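Local coordinates for beta-lactamase (Sphaerobacter thermophilus, PDB 4EWF), which probably hydrolyses the amide bond of beta-lactam rings to give substituted beta-amino acids, at residues A[25-30]-A[41-46]; A[86-91]-A[111-116]. All coordinates share one frame; numbering follows the deposited sequence.

Contact 1: residues A[25-30]-A[41-46]; sequences GGTVGA and RHNGDR
Ala30 and His42 form an antiparallel hydrogen-bonded pair where the hairpin of strands 27-33 and 39-42 opens out. Ala30 N gives its hydrogen to His42 O at 2.8 Å, and His42 N returns one to Ala30 O at 2.9 Å. This is the tight part of the contact. Gly29 CA lies 3.3 Å from His42 O and adds a CA-H...O contact. Past His42 the chain leaves the strand and enters a type I turn, Asn43 to Arg46. The side chain of Asn43 then takes over from the backbone pairing. Its ND2 meets Val28 O at 2.9 Å with a nearly straight N-H (163°), and the oxygen lies close to the amide plane. The His42 ring turns its edge to the same carbonyl, with CD2 3.1 Å from Val28 O. With CG of His42 anti to the backbone N (chi1 175°), the ring lies beside Val28. Its NE2 is bound by Glu22.

The looser side is at exposed Arg46. Its extended chain lays one guanidinium face over the methyl of Thr27, with CG2 3.6 Å above the plane. Arg46 has a weak, long ion pair with Glu244. Strand 39-42 is an edge strand of the five-stranded sheet. Strand 27-33 separates it from strand 235-244, and helix 12-22 packs against Val28, His42 and Asn43.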
loop_
_atom_site.group_PDB
_atom_site.type_symbol
_atom_site.label_atom_id
_atom_site.label_comp_id
_atom_site.label_asym_id
_atom_site.label_seq_id
_atom_site.Cartn_x
_atom_site.Cartn_y
_atom_site.Cartn_z
ATOM N N GLY A 25 -23.479 5.391 -0.035
ATOM C CA GLY A 25 -23.695 4.243 0.827
ATOM C C GLY A 25 -22.462 3.389 1.090
ATOM O O GLY A 25 -22.509 2.469 1.912
ATOM N N GLY A 26 -21.358 3.693 0.416
ATOM C CA GLY A 26 -20.118 2.980 0.665
ATOM C C GLY A 26 -19.432 3.463 1.935
ATOM O O GLY A 26 -19.952 4.318 2.655
ATOM N N THR A 27 -18.247 2.932 2.200
ATOM C CA THR A 27 -17.514 3.260 3.423
ATOM C C THR A 27 -16.080 3.644 3.124
ATOM O O THR A 27 -15.424 3.010 2.297
ATOM C CB THR A 27 -17.513 2.045 4.401
ATOM O OG1 THR A 27 -18.862 1.748 4.767
ATOM C CG2 THR A 27 -16.707 2.354 5.680
ATOM N N VAL A 28 -15.586 4.662 3.829
ATOM C CA VAL A 28 -14.180 5.065 3.733
ATOM C C VAL A 28 -13.491 4.879 5.093
ATOM O O VAL A 28 -14.088 5.128 6.143
ATOM C CB VAL A 28 -14.062 6.556 3.289
ATOM C CG1 VAL A 28 -12.611 7.072 3.404
ATOM C CG2 VAL A 28 -14.587 6.725 1.856
ATOM N N GLY A 29 -12.251 4.408 5.072
ATOM C CA GLY A 29 -11.408 4.411 6.260
ATOM C C GLY A 29 -10.169 5.195 5.870
ATOM O O GLY A 29 -9.603 4.968 4.796
ATOM N N ALA A 30 -9.754 6.130 6.720
ATOM C CA ALA A 30 -8.614 6.987 6.402
ATOM C C ALA A 30 -7.860 7.356 7.659
ATOM O O ALA A 30 -8.452 7.776 8.659
ATOM C CB ALA A 30 -9.078 8.254 5.693
ATOM N N ARG A 41 -8.198 10.902 11.509
ATOM C CA ARG A 41 -8.706 9.536 11.512
ATOM C C ARG A 41 -10.207 9.539 11.231
ATOM O O ARG A 41 -10.975 10.288 11.851
ATOM C CB ARG A 41 -8.455 8.851 12.870
ATOM C CG ARG A 41 -6.995 8.594 13.201
ATOM C CD ARG A 41 -6.826 7.675 14.433
ATOM N NE ARG A 41 -5.529 7.904 15.073
ATOM C CZ ARG A 41 -4.423 7.223 14.789
ATOM N NH1 ARG A 41 -4.451 6.253 13.890
ATOM N NH2 ARG A 41 -3.288 7.504 15.410
ATOM N N HIS A 42 -10.612 8.698 10.291
ATOM C CA HIS A 42 -12.014 8.411 10.048
ATOM C C HIS A 42 -12.118 6.904 9.858
ATOM O O HIS A 42 -11.523 6.351 8.915
ATOM C CB HIS A 42 -12.496 9.134 8.787
ATOM C CG HIS A 42 -13.899 8.793 8.399
ATOM N ND1 HIS A 42 -14.993 9.456 8.914
ATOM C CD2 HIS A 42 -14.386 7.855 7.550
ATOM C CE1 HIS A 42 -16.095 8.943 8.394
ATOM N NE2 HIS A 42 -15.754 7.967 7.570
ATOM N N ASN A 43 -12.842 6.237 10.755
ATOM C CA ASN A 43 -12.918 4.762 10.735
ATOM C C ASN A 43 -11.512 4.181 10.746
ATOM O O ASN A 43 -11.208 3.208 10.040
ATOM C CB ASN A 43 -13.662 4.270 9.490
ATOM C CG ASN A 43 -15.153 4.480 9.577
ATOM O OD1 ASN A 43 -15.721 4.461 10.659
ATOM N ND2 ASN A 43 -15.802 4.669 8.426
ATOM N N GLY A 44 -10.643 4.807 11.531
ATOM C CA GLY A 44 -9.233 4.476 11.515
ATOM C C GLY A 44 -8.955 3.066 11.960
ATOM O O GLY A 44 -7.964 2.472 11.515
ATOM N N ASP A 45 -9.816 2.537 12.838
ATOM C CA ASP A 45 -9.627 1.190 13.382
ATOM C C ASP A 45 -10.629 0.177 12.819
ATOM O O ASP A 45 -10.779 -0.937 13.347
ATOM C CB ASP A 45 -9.675 1.201 14.916
ATOM C CG ASP A 45 -11.031 1.611 15.465
ATOM O OD1 ASP A 45 -11.927 1.992 14.682
ATOM O OD2 ASP A 45 -11.192 1.557 16.703
ATOM N N ARG A 46 -11.334 0.573 11.764
ATOM C CA ARG A 46 -12.336 -0.305 11.137
ATOM C C ARG A 46 -11.625 -1.300 10.215
ATOM O O ARG A 46 -10.635 -0.955 9.587
ATOM C CB ARG A 46 -13.353 0.525 10.331
ATOM C CG ARG A 46 -14.393 -0.329 9.587
ATOM C CD ARG A 46 -15.610 0.495 9.135
ATOM N NE ARG A 46 -16.518 -0.292 8.298
ATOM C CZ ARG A 46 -17.818 -0.044 8.140
ATOM N NH1 ARG A 46 -18.546 -0.806 7.329
ATOM N NH2 ARG A 46 -18.390 0.968 8.777
#

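Contact 2: residues A[86-91]-A[111-116]; sequences PGSGVL and SISDNT
Asp114 OD1 takes two backbone N-H groups of the 86-91 loop, Val90 N at 2.7 Å and Leu91 N at 3.0 Å. The 113-115 sequence Ser-Asp-Asn matches the SDN motif of class A beta-lactamases, here at the start of helix 115-125. The two donors reach OD1 differently. Leu91 N meets the syn lone pair of OD1, on the side of OD2, while Val90 N comes from above the carboxylate plane, 52° out of it. Together they limit rotation of the carboxylate. Asp114 is also the N-cap, and its OD2 accepts from Ala117 N.

Asn115 grips the loop at two points. Its backbone N binds Ser88 O at 3.0 Å, and its ND2 binds Pro86 O in an almost straight bond (177°) that lies in the amide plane. A water accepts from both Asn115 ND2 and Ser88 N. Ser88 OG donates to Ser113 O at 2.7 Å; chi1 of 53° sets the hydroxyl between its own backbone N and carbonyl carbon. Apolar contacts are fewer: Val90 meets CD1 of Ile112, and Leu91 packs on Thr116, with CB of Leu91 3.8 Å from CB of Thr116.

Farther out, Ser113 OG and Asn115 OD1 turn to other partners. Asn115 OD1 accepts from Lys55 NZ. Ser113 OG bonds to Lys55, Lys216 and Ser52, consistent with the class A catalytic centre, and has a weak bond to a sulfate. Just before the loop segment, Ala85 N donates to Thr116 OG1.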
loop_
_atom_site.group_PDB
_atom_site.type_symbol
_atom_site.label_atom_id
_atom_site.label_comp_id
_atom_site.label_asym_id
_atom_site.label_seq_id
_atom_site.Cartn_x
_atom_site.Cartn_y
_atom_site.Cartn_z
ATOM N N PRO A 86 -3.956 -15.984 -11.027
ATOM C CA PRO A 86 -4.832 -15.096 -11.799
ATOM C C PRO A 86 -4.789 -13.676 -11.266
ATOM O O PRO A 86 -4.272 -13.453 -10.169
ATOM C CB PRO A 86 -6.239 -15.689 -11.582
ATOM C CG PRO A 86 -6.106 -16.705 -10.487
ATOM C CD PRO A 86 -4.690 -16.740 -9.999
ATOM N N GLY A 87 -5.333 -12.732 -12.026
ATOM C CA GLY A 87 -5.403 -11.359 -11.579
ATOM C C GLY A 87 -4.291 -10.473 -12.104
ATOM O O GLY A 87 -3.659 -10.760 -13.119
ATOM N N SER A 88 -4.061 -9.373 -11.402
ATOM C CA SER A 88 -3.080 -8.381 -11.824
ATOM C C SER A 88 -1.664 -8.976 -11.923
ATOM O O SER A 88 -1.307 -9.912 -11.199
ATOM C CB SER A 88 -3.114 -7.205 -10.846
ATOM O OG SER A 88 -2.950 -7.692 -9.525
ATOM N N GLY A 89 -0.866 -8.437 -12.836
ATOM C CA GLY A 89 0.469 -8.944 -13.048
ATOM C C GLY A 89 0.762 -9.215 -14.509
ATOM O O GLY A 89 -0.105 -9.090 -15.382
ATOM N N VAL A 90 2.003 -9.590 -14.771
ATOM C CA VAL A 90 2.443 -9.870 -16.125
ATOM C C VAL A 90 3.020 -11.298 -16.234
ATOM O O VAL A 90 2.947 -11.960 -17.298
ATOM C CB VAL A 90 3.425 -8.763 -16.581
ATOM C CG1 VAL A 90 4.797 -8.919 -15.934
ATOM C CG2 VAL A 90 3.519 -8.723 -18.063
ATOM N N LEU A 91 3.554 -11.801 -15.127
ATOM C CA LEU A 91 4.192 -13.127 -15.144
ATOM C C LEU A 91 3.250 -14.232 -15.583
ATOM O O LEU A 91 3.680 -15.194 -16.223
ATOM C CB LEU A 91 4.796 -13.473 -13.773
ATOM C CG LEU A 91 5.965 -12.580 -13.335
ATOM C CD1 LEU A 91 6.513 -13.016 -11.965
ATOM C CD2 LEU A 91 7.081 -12.584 -14.386
ATOM N N SER A 111 5.221 -2.513 -8.132
ATOM C CA SER A 111 4.937 -1.565 -9.211
ATOM C C SER A 111 3.590 -1.795 -9.889
ATOM O O SER A 111 2.851 -0.842 -10.171
ATOM C CB SER A 111 6.052 -1.589 -10.270
ATOM O OG SER A 111 6.088 -2.840 -10.933
ATOM N N ILE A 112 3.280 -3.056 -10.172
ATOM C CA ILE A 112 2.054 -3.384 -10.889
ATOM C C ILE A 112 1.214 -4.443 -10.177
ATOM O O ILE A 112 0.252 -4.970 -10.748
ATOM C CB ILE A 112 2.351 -3.872 -12.333
ATOM C CG1 ILE A 112 3.062 -5.228 -12.314
ATOM C CG2 ILE A 112 3.197 -2.865 -13.082
ATOM C CD1 ILE A 112 2.963 -5.974 -13.649
ATOM N N SER A 113 1.581 -4.772 -8.943
ATOM C CA SER A 113 0.790 -5.713 -8.146
ATOM C C SER A 113 0.734 -7.127 -8.750
ATOM O O SER A 113 -0.324 -7.776 -8.802
ATOM C CB SER A 113 -0.620 -5.165 -7.910
ATOM O OG SER A 113 -1.091 -5.591 -6.640
ATOM N N ASP A 114 1.884 -7.612 -9.203
ATOM C CA ASP A 114 1.927 -8.918 -9.843
ATOM C C ASP A 114 1.669 -10.043 -8.833
ATOM O O ASP A 114 2.470 -10.282 -7.925
ATOM C CB ASP A 114 3.275 -9.103 -10.542
ATOM C CG ASP A 114 3.274 -10.276 -11.489
ATOM O OD1 ASP A 114 3.598 -10.088 -12.687
ATOM O OD2 ASP A 114 2.948 -11.385 -11.024
ATOM N N ASN A 115 0.541 -10.718 -9.012
ATOM C CA ASN A 115 0.067 -11.748 -8.094
ATOM C C ASN A 115 0.955 -12.998 -8.103
ATOM O O ASN A 115 1.149 -13.622 -7.067
ATOM C CB ASN A 115 -1.390 -12.138 -8.402
ATOM C CG ASN A 115 -2.412 -11.117 -7.872
ATOM O OD1 ASN A 115 -2.075 -10.237 -7.082
ATOM N ND2 ASN A 115 -3.664 -11.251 -8.302
ATOM N N THR A 116 1.492 -13.362 -9.267
ATOM C CA THR A 116 2.429 -14.486 -9.342
ATOM C C THR A 116 3.708 -14.177 -8.543
ATOM O O THR A 116 4.164 -14.984 -7.723
ATOM C CB THR A 116 2.810 -14.815 -10.798
ATOM O OG1 THR A 116 1.638 -15.232 -11.525
ATOM C CG2 THR A 116 3.835 -15.930 -10.832
HETATM O O HOH W 1 -5.795 -9.085 -8.946
#

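Overall arrangement
Contacts 1 and 2 lie in different parts of the class A fold. Contact 1 is at one outer edge of the five-stranded sheet, beside helix 12-22. Contact 2 joins a loop to the start of helix 115-125, next to the probable active site. Their centres are 27 Å apart and their nearest atoms about 18 Å, with no touch between them. Along the chain, contact 1 closes before contact 2 opens. Only contact 2 holds Ser113, the SDN serine that probably lines the active site beside the SxxK residues Ser52 and Lys55. The nearest atoms of the sulfate and the Ser113 side chain are about 3 Å apart. The sulfate probably comes from the crystallisation liquor, but it may mark the pocket.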